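Local coordinates for pesticidal crystal protein Cry2Aa (Bacillus thuringiensis serovar kurstaki, PDB 1I5P) that promotes colloid-osmotic lysis by binding to midgut epithelial cells of dipteran and lepidopteran larvae, at residues F231-R245 / T289-Q301. Numbering follows the deposited sequence.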
ATOM      1  N   PHE A 231      -3.900  13.932 -10.440  1.00 14.26           N
ATOM      2  CA  PHE A 231      -4.137  14.214  -9.035  1.00 14.83           C
ATOM      3  C   PHE A 231      -4.097  15.720  -8.767  1.00 15.62           C
ATOM      4  O   PHE A 231      -4.849  16.221  -7.929  1.00 14.58           O
ATOM      5  CB  PHE A 231      -3.095  13.498  -8.166  1.00 14.83           C
ATOM      6  CG  PHE A 231      -3.485  13.389  -6.719  1.00 14.93           C
ATOM      7  CD1 PHE A 231      -4.311  12.356  -6.283  1.00 14.88           C
ATOM      8  CD2 PHE A 231      -3.058  14.339  -5.798  1.00 12.18           C
ATOM      9  CE1 PHE A 231      -4.707  12.270  -4.944  1.00 16.53           C
ATOM     10  CE2 PHE A 231      -3.447  14.268  -4.466  1.00 13.86           C
ATOM     11  CZ  PHE A 231      -4.275  13.231  -4.034  1.00 14.29           C
ATOM     12  N   ARG A 232      -3.228  16.443  -9.472  1.00 16.20           N
ATOM     13  CA  ARG A 232      -3.128  17.888  -9.276  1.00 18.28           C
ATOM     14  C   ARG A 232      -4.390  18.626  -9.729  1.00 17.13           C
ATOM     15  O   ARG A 232      -4.632  19.756  -9.311  1.00 16.84           O
ATOM     16  CB  ARG A 232      -1.927  18.464 -10.028  1.00 21.06           C
ATOM     17  CG  ARG A 232      -0.559  18.149  -9.443  1.00 25.54           C
ATOM     18  CD  ARG A 232       0.514  18.979 -10.151  1.00 29.67           C
ATOM     19  NE  ARG A 232       0.556  20.376  -9.705  1.00 32.90           N
ATOM     20  CZ  ARG A 232       1.138  21.359 -10.391  1.00 34.38           C
ATOM     21  NH1 ARG A 232       1.715  21.103 -11.560  1.00 33.54           N
ATOM     22  NH2 ARG A 232       1.162  22.596  -9.904  1.00 32.31           N
ATOM     23  N   GLY A 233      -5.181  17.988 -10.587  1.00 16.21           N
ATOM     24  CA  GLY A 233      -6.403  18.607 -11.067  1.00 17.53           C
ATOM     25  C   GLY A 233      -7.617  18.261 -10.223  1.00 18.97           C
ATOM     26  O   GLY A 233      -8.744  18.654 -10.537  1.00 20.17           O
ATOM     27  N   LEU A 234      -7.399  17.524  -9.140  1.00 19.15           N
ATOM     28  CA  LEU A 234      -8.506  17.132  -8.272  1.00 17.67           C
ATOM     29  C   LEU A 234      -9.019  18.235  -7.349  1.00 17.10           C
ATOM     30  O   LEU A 234      -8.264  19.078  -6.855  1.00 13.55           O
ATOM     31  CB  LEU A 234      -8.116  15.935  -7.402  1.00 19.95           C
ATOM     32  CG  LEU A 234      -8.137  14.514  -7.978  1.00 20.67           C
ATOM     33  CD1 LEU A 234      -7.636  13.546  -6.920  1.00 20.48           C
ATOM     34  CD2 LEU A 234      -9.544  14.145  -8.407  1.00 20.59           C
ATOM     35  N   ASN A 235     -10.324  18.209  -7.132  1.00 16.24           N
ATOM     36  CA  ASN A 235     -10.995  19.134  -6.238  1.00 17.49           C
ATOM     37  C   ASN A 235     -12.281  18.404  -5.925  1.00 18.08           C
ATOM     38  O   ASN A 235     -13.300  18.596  -6.590  1.00 18.73           O
ATOM     39  CB  ASN A 235     -11.303  20.472  -6.913  1.00 16.16           C
ATOM     40  CG  ASN A 235     -11.803  21.510  -5.919  1.00 19.03           C
ATOM     41  OD1 ASN A 235     -11.945  21.217  -4.733  1.00 16.89           O
ATOM     42  ND2 ASN A 235     -12.066  22.724  -6.396  1.00 14.68           N
ATOM     43  N   THR A 236     -12.221  17.541  -4.920  1.00 17.67           N
ATOM     44  CA  THR A 236     -13.379  16.752  -4.560  1.00 17.46           C
ATOM     45  C   THR A 236     -13.436  16.471  -3.066  1.00 15.89           C
ATOM     46  O   THR A 236     -12.506  16.781  -2.322  1.00 16.81           O
ATOM     47  CB  THR A 236     -13.341  15.418  -5.319  1.00 18.03           C
ATOM     48  OG1 THR A 236     -14.582  14.725  -5.143  1.00 23.51           O
ATOM     49  CG2 THR A 236     -12.186  14.561  -4.809  1.00 16.04           C
ATOM     50  N   ARG A 237     -14.535  15.882  -2.621  1.00 16.81           N
ATOM     51  CA  ARG A 237     -14.674  15.556  -1.208  1.00 17.83           C
ATOM     52  C   ARG A 237     -13.655  14.482  -0.826  1.00 16.23           C
ATOM     53  O   ARG A 237     -13.142  13.766  -1.691  1.00 14.85           O
ATOM     54  CB  ARG A 237     -16.090  15.074  -0.921  1.00 20.82           C
ATOM     55  CG  ARG A 237     -17.166  16.090  -1.269  1.00 28.32           C
ATOM     56  CD  ARG A 237     -18.313  15.960  -0.292  1.00 32.55           C
ATOM     57  NE  ARG A 237     -19.620  15.933  -0.937  1.00 39.78           N
ATOM     58  CZ  ARG A 237     -20.677  15.306  -0.429  1.00 42.25           C
ATOM     59  NH1 ARG A 237     -20.571  14.655   0.724  1.00 40.84           N
ATOM     60  NH2 ARG A 237     -21.841  15.330  -1.067  1.00 44.07           N
ATOM     61  N   LEU A 238     -13.369  14.372   0.469  1.00 14.23           N
ATOM     62  CA  LEU A 238     -12.388  13.401   0.956  1.00 12.30           C
ATOM     63  C   LEU A 238     -12.624  11.988   0.447  1.00 11.35           C
ATOM     64  O   LEU A 238     -11.711  11.347  -0.081  1.00 11.48           O
ATOM     65  CB  LEU A 238     -12.368  13.382   2.488  1.00  9.44           C
ATOM     66  CG  LEU A 238     -11.256  12.530   3.098  1.00  9.07           C
ATOM     67  CD1 LEU A 238      -9.911  13.037   2.600  1.00  9.36           C
ATOM     68  CD2 LEU A 238     -11.315  12.586   4.621  1.00  7.50           C
ATOM     69  N   HIS A 239     -13.850  11.505   0.607  1.00 11.01           N
ATOM     70  CA  HIS A 239     -14.185  10.162   0.171  1.00 13.18           C
ATOM     71  C   HIS A 239     -13.726   9.906  -1.266  1.00 14.30           C
ATOM     72  O   HIS A 239     -13.090   8.890  -1.554  1.00 14.17           O
ATOM     73  CB  HIS A 239     -15.691   9.930   0.277  1.00 12.97           C
ATOM     74  CG  HIS A 239     -16.132   8.620  -0.292  1.00 16.83           C
ATOM     75  ND1 HIS A 239     -15.926   7.420   0.353  1.00 13.52           N
ATOM     76  CD2 HIS A 239     -16.697   8.315  -1.484  1.00 16.09           C
ATOM     77  CE1 HIS A 239     -16.344   6.432  -0.416  1.00 14.10           C
ATOM     78  NE2 HIS A 239     -16.815   6.948  -1.538  1.00 15.41           N
ATOM     79  N   ASP A 240     -14.041  10.835  -2.164  1.00 15.15           N
ATOM     80  CA  ASP A 240     -13.672  10.690  -3.571  1.00 15.26           C
ATOM     81  C   ASP A 240     -12.178  10.820  -3.837  1.00 13.22           C
ATOM     82  O   ASP A 240     -11.639  10.149  -4.711  1.00 11.99           O
ATOM     83  CB  ASP A 240     -14.451  11.698  -4.416  1.00 19.65           C
ATOM     84  CG  ASP A 240     -15.921  11.343  -4.526  1.00 24.11           C
ATOM     85  OD1 ASP A 240     -16.756  12.272  -4.610  1.00 29.69           O
ATOM     86  OD2 ASP A 240     -16.237  10.133  -4.536  1.00 24.72           O
ATOM     87  N   MET A 241     -11.505  11.680  -3.087  1.00 11.37           N
ATOM     88  CA  MET A 241     -10.069  11.835  -3.265  1.00 12.10           C
ATOM     89  C   MET A 241      -9.370  10.531  -2.890  1.00 11.23           C
ATOM     90  O   MET A 241      -8.503  10.050  -3.618  1.00 11.78           O
ATOM     91  CB  MET A 241      -9.536  12.977  -2.396  1.00 11.34           C
ATOM     92  CG  MET A 241      -8.021  13.090  -2.414  1.00 12.24           C
ATOM     93  SD  MET A 241      -7.437  14.545  -1.562  1.00 16.72           S
ATOM     94  CE  MET A 241      -7.505  15.732  -2.884  1.00 15.36           C
ATOM     95  N   LEU A 242      -9.751   9.958  -1.753  1.00 11.11           N
ATOM     96  CA  LEU A 242      -9.144   8.709  -1.302  1.00 12.57           C
ATOM     97  C   LEU A 242      -9.432   7.541  -2.248  1.00 13.86           C
ATOM     98  O   LEU A 242      -8.551   6.717  -2.511  1.00 15.88           O
ATOM     99  CB  LEU A 242      -9.624   8.372   0.116  1.00  8.35           C
ATOM    100  CG  LEU A 242      -9.278   9.423   1.171  1.00  9.06           C
ATOM    101  CD1 LEU A 242      -9.663   8.917   2.566  1.00  9.90           C
ATOM    102  CD2 LEU A 242      -7.782   9.731   1.107  1.00  9.51           C
ATOM    103  N   GLU A 243     -10.657   7.463  -2.760  1.00 12.15           N
ATOM    104  CA  GLU A 243     -11.011   6.376  -3.671  1.00 12.36           C
ATOM    105  C   GLU A 243     -10.266   6.499  -4.994  1.00 13.40           C
ATOM    106  O   GLU A 243      -9.912   5.494  -5.613  1.00 14.23           O
ATOM    107  CB  GLU A 243     -12.515   6.359  -3.942  1.00 11.95           C
ATOM    108  CG  GLU A 243     -13.374   6.076  -2.727  1.00 14.17           C
ATOM    109  CD  GLU A 243     -14.553   5.180  -3.051  1.00 15.27           C
ATOM    110  OE1 GLU A 243     -15.171   5.368  -4.120  1.00 17.05           O
ATOM    111  OE2 GLU A 243     -14.865   4.288  -2.238  1.00 13.13           O
ATOM    112  N   PHE A 244     -10.045   7.730  -5.439  1.00 12.54           N
ATOM    113  CA  PHE A 244      -9.319   7.936  -6.675  1.00 10.86           C
ATOM    114  C   PHE A 244      -7.930   7.337  -6.487  1.00 10.32           C
ATOM    115  O   PHE A 244      -7.411   6.656  -7.367  1.00  8.80           O
ATOM    116  CB  PHE A 244      -9.190   9.429  -6.989  1.00 13.50           C
ATOM    117  CG  PHE A 244      -8.385   9.722  -8.229  1.00 13.08           C
ATOM    118  CD1 PHE A 244      -8.929   9.526  -9.493  1.00 15.92           C
ATOM    119  CD2 PHE A 244      -7.072  10.173  -8.131  1.00 15.01           C
ATOM    120  CE1 PHE A 244      -8.184   9.779 -10.643  1.00 16.75           C
ATOM    121  CE2 PHE A 244      -6.313  10.430  -9.275  1.00 15.73           C
ATOM    122  CZ  PHE A 244      -6.871  10.230 -10.535  1.00 17.55           C
ATOM    123  N   ARG A 245      -7.332   7.600  -5.326  1.00  9.46           N
ATOM    124  CA  ARG A 245      -5.998   7.090  -5.017  1.00 11.37           C
ATOM    125  C   ARG A 245      -6.012   5.572  -4.892  1.00 11.15           C
ATOM    126  O   ARG A 245      -5.159   4.885  -5.452  1.00 11.70           O
ATOM    127  CB  ARG A 245      -5.473   7.698  -3.710  1.00 12.25           C
ATOM    128  CG  ARG A 245      -4.159   7.084  -3.227  1.00 10.91           C
ATOM    129  CD  ARG A 245      -3.659   7.759  -1.961  1.00 13.56           C
ATOM    130  NE  ARG A 245      -2.445   7.126  -1.453  1.00 14.22           N
ATOM    131  CZ  ARG A 245      -2.398   5.904  -0.928  1.00 16.76           C
ATOM    132  NH1 ARG A 245      -3.497   5.169  -0.830  1.00 14.44           N
ATOM    133  NH2 ARG A 245      -1.241   5.413  -0.508  1.00 15.63           N
ATOM    134  N   THR A 289      -8.126  19.788  -2.439  1.00 14.83           N
ATOM    135  CA  THR A 289      -7.301  19.827  -3.634  1.00 15.47           C
ATOM    136  C   THR A 289      -5.978  19.133  -3.308  1.00 16.56           C
ATOM    137  O   THR A 289      -5.698  18.829  -2.145  1.00 15.55           O
ATOM    138  CB  THR A 289      -7.014  21.278  -4.072  1.00 17.99           C
ATOM    139  OG1 THR A 289      -6.301  21.959  -3.033  1.00 18.58           O
ATOM    140  CG2 THR A 289      -8.316  22.013  -4.352  1.00 14.25           C
ATOM    141  N   ALA A 290      -5.169  18.887  -4.333  1.00 16.74           N
ATOM    142  CA  ALA A 290      -3.883  18.219  -4.160  1.00 16.56           C
ATOM    143  C   ALA A 290      -2.979  18.897  -3.131  1.00 17.15           C
ATOM    144  O   ALA A 290      -2.223  18.230  -2.424  1.00 17.41           O
ATOM    145  CB  ALA A 290      -3.166  18.127  -5.504  1.00 14.79           C
ATOM    146  N   GLN A 291      -3.053  20.220  -3.044  1.00 17.30           N
ATOM    147  CA  GLN A 291      -2.225  20.961  -2.096  1.00 18.90           C
ATOM    148  C   GLN A 291      -2.551  20.587  -0.648  1.00 17.48           C
ATOM    149  O   GLN A 291      -1.721  20.750   0.245  1.00 17.52           O
ATOM    150  CB  GLN A 291      -2.401  22.470  -2.300  1.00 20.39           C
ATOM    151  CG  GLN A 291      -1.704  23.012  -3.550  1.00 28.65           C
ATOM    152  CD  GLN A 291      -1.863  24.520  -3.717  1.00 32.19           C
ATOM    153  OE1 GLN A 291      -1.198  25.136  -4.553  1.00 35.10           O
ATOM    154  NE2 GLN A 291      -2.752  25.119  -2.927  1.00 32.17           N
ATOM    155  N   ASN A 292      -3.758  20.074  -0.435  1.00 15.68           N
ATOM    156  CA  ASN A 292      -4.213  19.664   0.890  1.00 15.92           C
ATOM    157  C   ASN A 292      -3.807  18.232   1.225  1.00 15.17           C
ATOM    158  O   ASN A 292      -3.836  17.830   2.386  1.00 14.93           O
ATOM    159  CB  ASN A 292      -5.740  19.719   0.979  1.00 14.96           C
ATOM    160  CG  ASN A 292      -6.306  21.063   0.590  1.00 16.89           C
ATOM    161  OD1 ASN A 292      -7.417  21.141   0.070  1.00 16.21           O
ATOM    162  ND2 ASN A 292      -5.558  22.128   0.850  1.00 13.77           N
ATOM    163  N   TRP A 293      -3.449  17.466   0.203  1.00 14.90           N
ATOM    164  CA  TRP A 293      -3.109  16.062   0.391  1.00 16.94           C
ATOM    165  C   TRP A 293      -1.970  15.801   1.373  1.00 16.18           C
ATOM    166  O   TRP A 293      -2.102  14.951   2.255  1.00 16.91           O
ATOM    167  CB  TRP A 293      -2.807  15.401  -0.964  1.00 15.78           C
ATOM    168  CG  TRP A 293      -2.561  13.917  -0.874  1.00 13.18           C
ATOM    169  CD1 TRP A 293      -1.514  13.228  -1.419  1.00 14.69           C
ATOM    170  CD2 TRP A 293      -3.345  12.954  -0.156  1.00 11.94           C
ATOM    171  NE1 TRP A 293      -1.591  11.897  -1.075  1.00 11.44           N
ATOM    172  CE2 TRP A 293      -2.703  11.701  -0.302  1.00 12.85           C
ATOM    173  CE3 TRP A 293      -4.522  13.027   0.599  1.00 13.46           C
ATOM    174  CZ2 TRP A 293      -3.201  10.527   0.283  1.00 12.20           C
ATOM    175  CZ3 TRP A 293      -5.019  11.855   1.183  1.00 12.56           C
ATOM    176  CH2 TRP A 293      -4.354  10.625   1.020  1.00 13.26           C
ATOM    177  N   PRO A 294      -0.843  16.525   1.243  1.00 17.64           N
ATOM    178  CA  PRO A 294       0.282  16.316   2.158  1.00 15.96           C
ATOM    179  C   PRO A 294      -0.152  16.348   3.607  1.00 16.45           C
ATOM    180  O   PRO A 294       0.248  15.496   4.400  1.00 15.59           O
ATOM    181  CB  PRO A 294       1.234  17.451   1.790  1.00 17.92           C
ATOM    182  CG  PRO A 294       1.021  17.552   0.303  1.00 16.44           C
ATOM    183  CD  PRO A 294      -0.497  17.540   0.232  1.00 17.73           C
ATOM    184  N   PHE A 295      -0.984  17.326   3.955  1.00 14.86           N
ATOM    185  CA  PHE A 295      -1.468  17.421   5.323  1.00 14.89           C
ATOM    186  C   PHE A 295      -2.279  16.194   5.696  1.00 13.53           C
ATOM    187  O   PHE A 295      -2.062  15.594   6.751  1.00 13.05           O
ATOM    188  CB  PHE A 295      -2.360  18.649   5.533  1.00 13.67           C
ATOM    189  CG  PHE A 295      -3.196  18.563   6.785  1.00 14.62           C
ATOM    190  CD1 PHE A 295      -2.650  18.868   8.032  1.00 13.79           C
ATOM    191  CD2 PHE A 295      -4.502  18.089   6.728  1.00 13.45           C
ATOM    192  CE1 PHE A 295      -3.384  18.695   9.200  1.00 14.21           C
ATOM    193  CE2 PHE A 295      -5.253  17.910   7.900  1.00 15.23           C
ATOM    194  CZ  PHE A 295      -4.688  18.216   9.137  1.00 15.55           C
ATOM    195  N   LEU A 296      -3.223  15.834   4.830  1.00 12.43           N
ATOM    196  CA  LEU A 296      -4.098  14.694   5.086  1.00 12.51           C
ATOM    197  C   LEU A 296      -3.375  13.374   5.332  1.00 13.25           C
ATOM    198  O   LEU A 296      -3.637  12.697   6.322  1.00 15.70           O
ATOM    199  CB  LEU A 296      -5.107  14.545   3.942  1.00  9.95           C
ATOM    200  CG  LEU A 296      -6.125  15.686   3.849  1.00 11.79           C
ATOM    201  CD1 LEU A 296      -6.972  15.557   2.578  1.00 10.00           C
ATOM    202  CD2 LEU A 296      -7.003  15.673   5.097  1.00  8.47           C
ATOM    203  N   TYR A 297      -2.455  12.997   4.452  1.00 14.57           N
ATOM    204  CA  TYR A 297      -1.770  11.737   4.672  1.00 14.76           C
ATOM    205  C   TYR A 297      -0.748  11.810   5.810  1.00 16.07           C
ATOM    206  O   TYR A 297      -0.380  10.784   6.380  1.00 15.11           O
ATOM    207  CB  TYR A 297      -1.141  11.218   3.366  1.00 12.92           C
ATOM    208  CG  TYR A 297       0.107  11.916   2.877  1.00 12.38           C
ATOM    209  CD1 TYR A 297       1.312  11.813   3.574  1.00 10.65           C
ATOM    210  CD2 TYR A 297       0.108  12.606   1.667  1.00 10.43           C
ATOM    211  CE1 TYR A 297       2.484  12.374   3.076  1.00 10.60           C
ATOM    212  CE2 TYR A 297       1.283  13.172   1.158  1.00 11.06           C
ATOM    213  CZ  TYR A 297       2.466  13.046   1.870  1.00 10.99           C
ATOM    214  OH  TYR A 297       3.636  13.564   1.356  1.00 13.71           O
ATOM    215  N   SER A 298      -0.300  13.017   6.160  1.00 16.61           N
ATOM    216  CA  SER A 298       0.654  13.148   7.262  1.00 15.34           C
ATOM    217  C   SER A 298      -0.123  12.919   8.552  1.00 15.82           C
ATOM    218  O   SER A 298       0.430  12.459   9.555  1.00 15.98           O
ATOM    219  CB  SER A 298       1.311  14.539   7.277  1.00 13.80           C
ATOM    220  OG  SER A 298       0.429  15.542   7.755  1.00 13.29           O
ATOM    221  N   LEU A 299      -1.419  13.226   8.502  1.00 14.79           N
ATOM    222  CA  LEU A 299      -2.309  13.063   9.645  1.00 13.21           C
ATOM    223  C   LEU A 299      -2.779  11.621   9.780  1.00 13.64           C
ATOM    224  O   LEU A 299      -2.822  11.072  10.881  1.00 10.36           O
ATOM    225  CB  LEU A 299      -3.533  13.965   9.494  1.00 14.03           C
ATOM    226  CG  LEU A 299      -4.677  13.754  10.490  1.00 13.10           C
ATOM    227  CD1 LEU A 299      -4.248  14.207  11.874  1.00 14.17           C
ATOM    228  CD2 LEU A 299      -5.901  14.539  10.036  1.00 13.95           C
ATOM    229  N   PHE A 300      -3.140  11.024   8.648  1.00 14.19           N
ATOM    230  CA  PHE A 300      -3.632   9.652   8.612  1.00 13.04           C
ATOM    231  C   PHE A 300      -2.585   8.614   9.010  1.00 12.13           C
ATOM    232  O   PHE A 300      -2.938   7.490   9.366  1.00 10.08           O
ATOM    233  CB  PHE A 300      -4.185   9.332   7.218  1.00 11.60           C
ATOM    234  CG  PHE A 300      -5.350  10.203   6.806  1.00 14.27           C
ATOM    235  CD1 PHE A 300      -5.734  10.283   5.470  1.00 13.36           C
ATOM    236  CD2 PHE A 300      -6.065  10.943   7.752  1.00 15.07           C
ATOM    237  CE1 PHE A 300      -6.807  11.078   5.075  1.00 11.79           C
ATOM    238  CE2 PHE A 300      -7.141  11.743   7.365  1.00 14.26           C
ATOM    239  CZ  PHE A 300      -7.509  11.808   6.020  1.00 11.92           C
ATOM    240  N   GLN A 301      -1.307   8.982   8.963  1.00 11.11           N
ATOM    241  CA  GLN A 301      -0.253   8.038   9.329  1.00 13.72           C
ATOM    242  C   GLN A 301       0.382   8.324  10.688  1.00 14.00           C
ATOM    243  O   GLN A 301       1.456   7.812  10.998  1.00 13.01           O
ATOM    244  CB  GLN A 301       0.822   8.004   8.245  1.00 11.62           C
ATOM    245  CG  GLN A 301       0.325   7.384   6.950  1.00 14.09           C
ATOM    246  CD  GLN A 301       1.395   7.324   5.899  1.00 15.48           C
ATOM    247  OE1 GLN A 301       2.212   6.402   5.884  1.00 14.98           O
ATOM    248  NE2 GLN A 301       1.408   8.314   5.008  1.00 15.05           N
TER
HETATM  249  O   HOH W   1      -5.837  19.922  -6.954  1.00 20.37           O
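Trp293 enters the contact as a knob among Phe231, Met241, Leu242 and Arg245, a worked example of a knob-into-hole contact built on a large aromatic side chain. Phe231 and Trp293 form a T-shaped (edge-to-face) pair: Phe231 turns its edge to the five-membered ring of Trp293, ring centroids 4.9 Å apart and planes at 60°, with CZ over one indole face while Tyr297 covers the opposite face. With CG anti to the backbone N (chi1 -175°), the indole is set between Phe231 and Tyr297, and its NE1 is hydrogen-bonded to Glu514. Met241 adds a Met-aromatic contact, SD lying 3.9 Å from Trp293 CE3 and obliquely placed to the ring.

Aliphatic groups meet the far end of the indole. Leu242 CD2 sits 3.5 Å from Trp293 CZ3, and the extended chain of Arg245 crosses to bring its CD to 3.6 Å from Trp293 CZ2, its NH1 going on to Asn274 O. Within the three-domain delta-endotoxin fold, this joins the end of helix 202-232 and the start of helix 238-259, in the N-terminal helical region, to the short helix 293-300 of the middle region; the axes of segments 238-245 and 293-300 cross at -81°. Farther along, Leu238 reaches Leu296 through CD1 and Phe300 through CD2.

No direct hydrogen bond joins the two segments; one water bridges them, donating to the carbonyls of Arg232 and Leu234 and accepting from Ala290 N. Beside it, Ala290 CB packs 3.5 Å from Phe231 O.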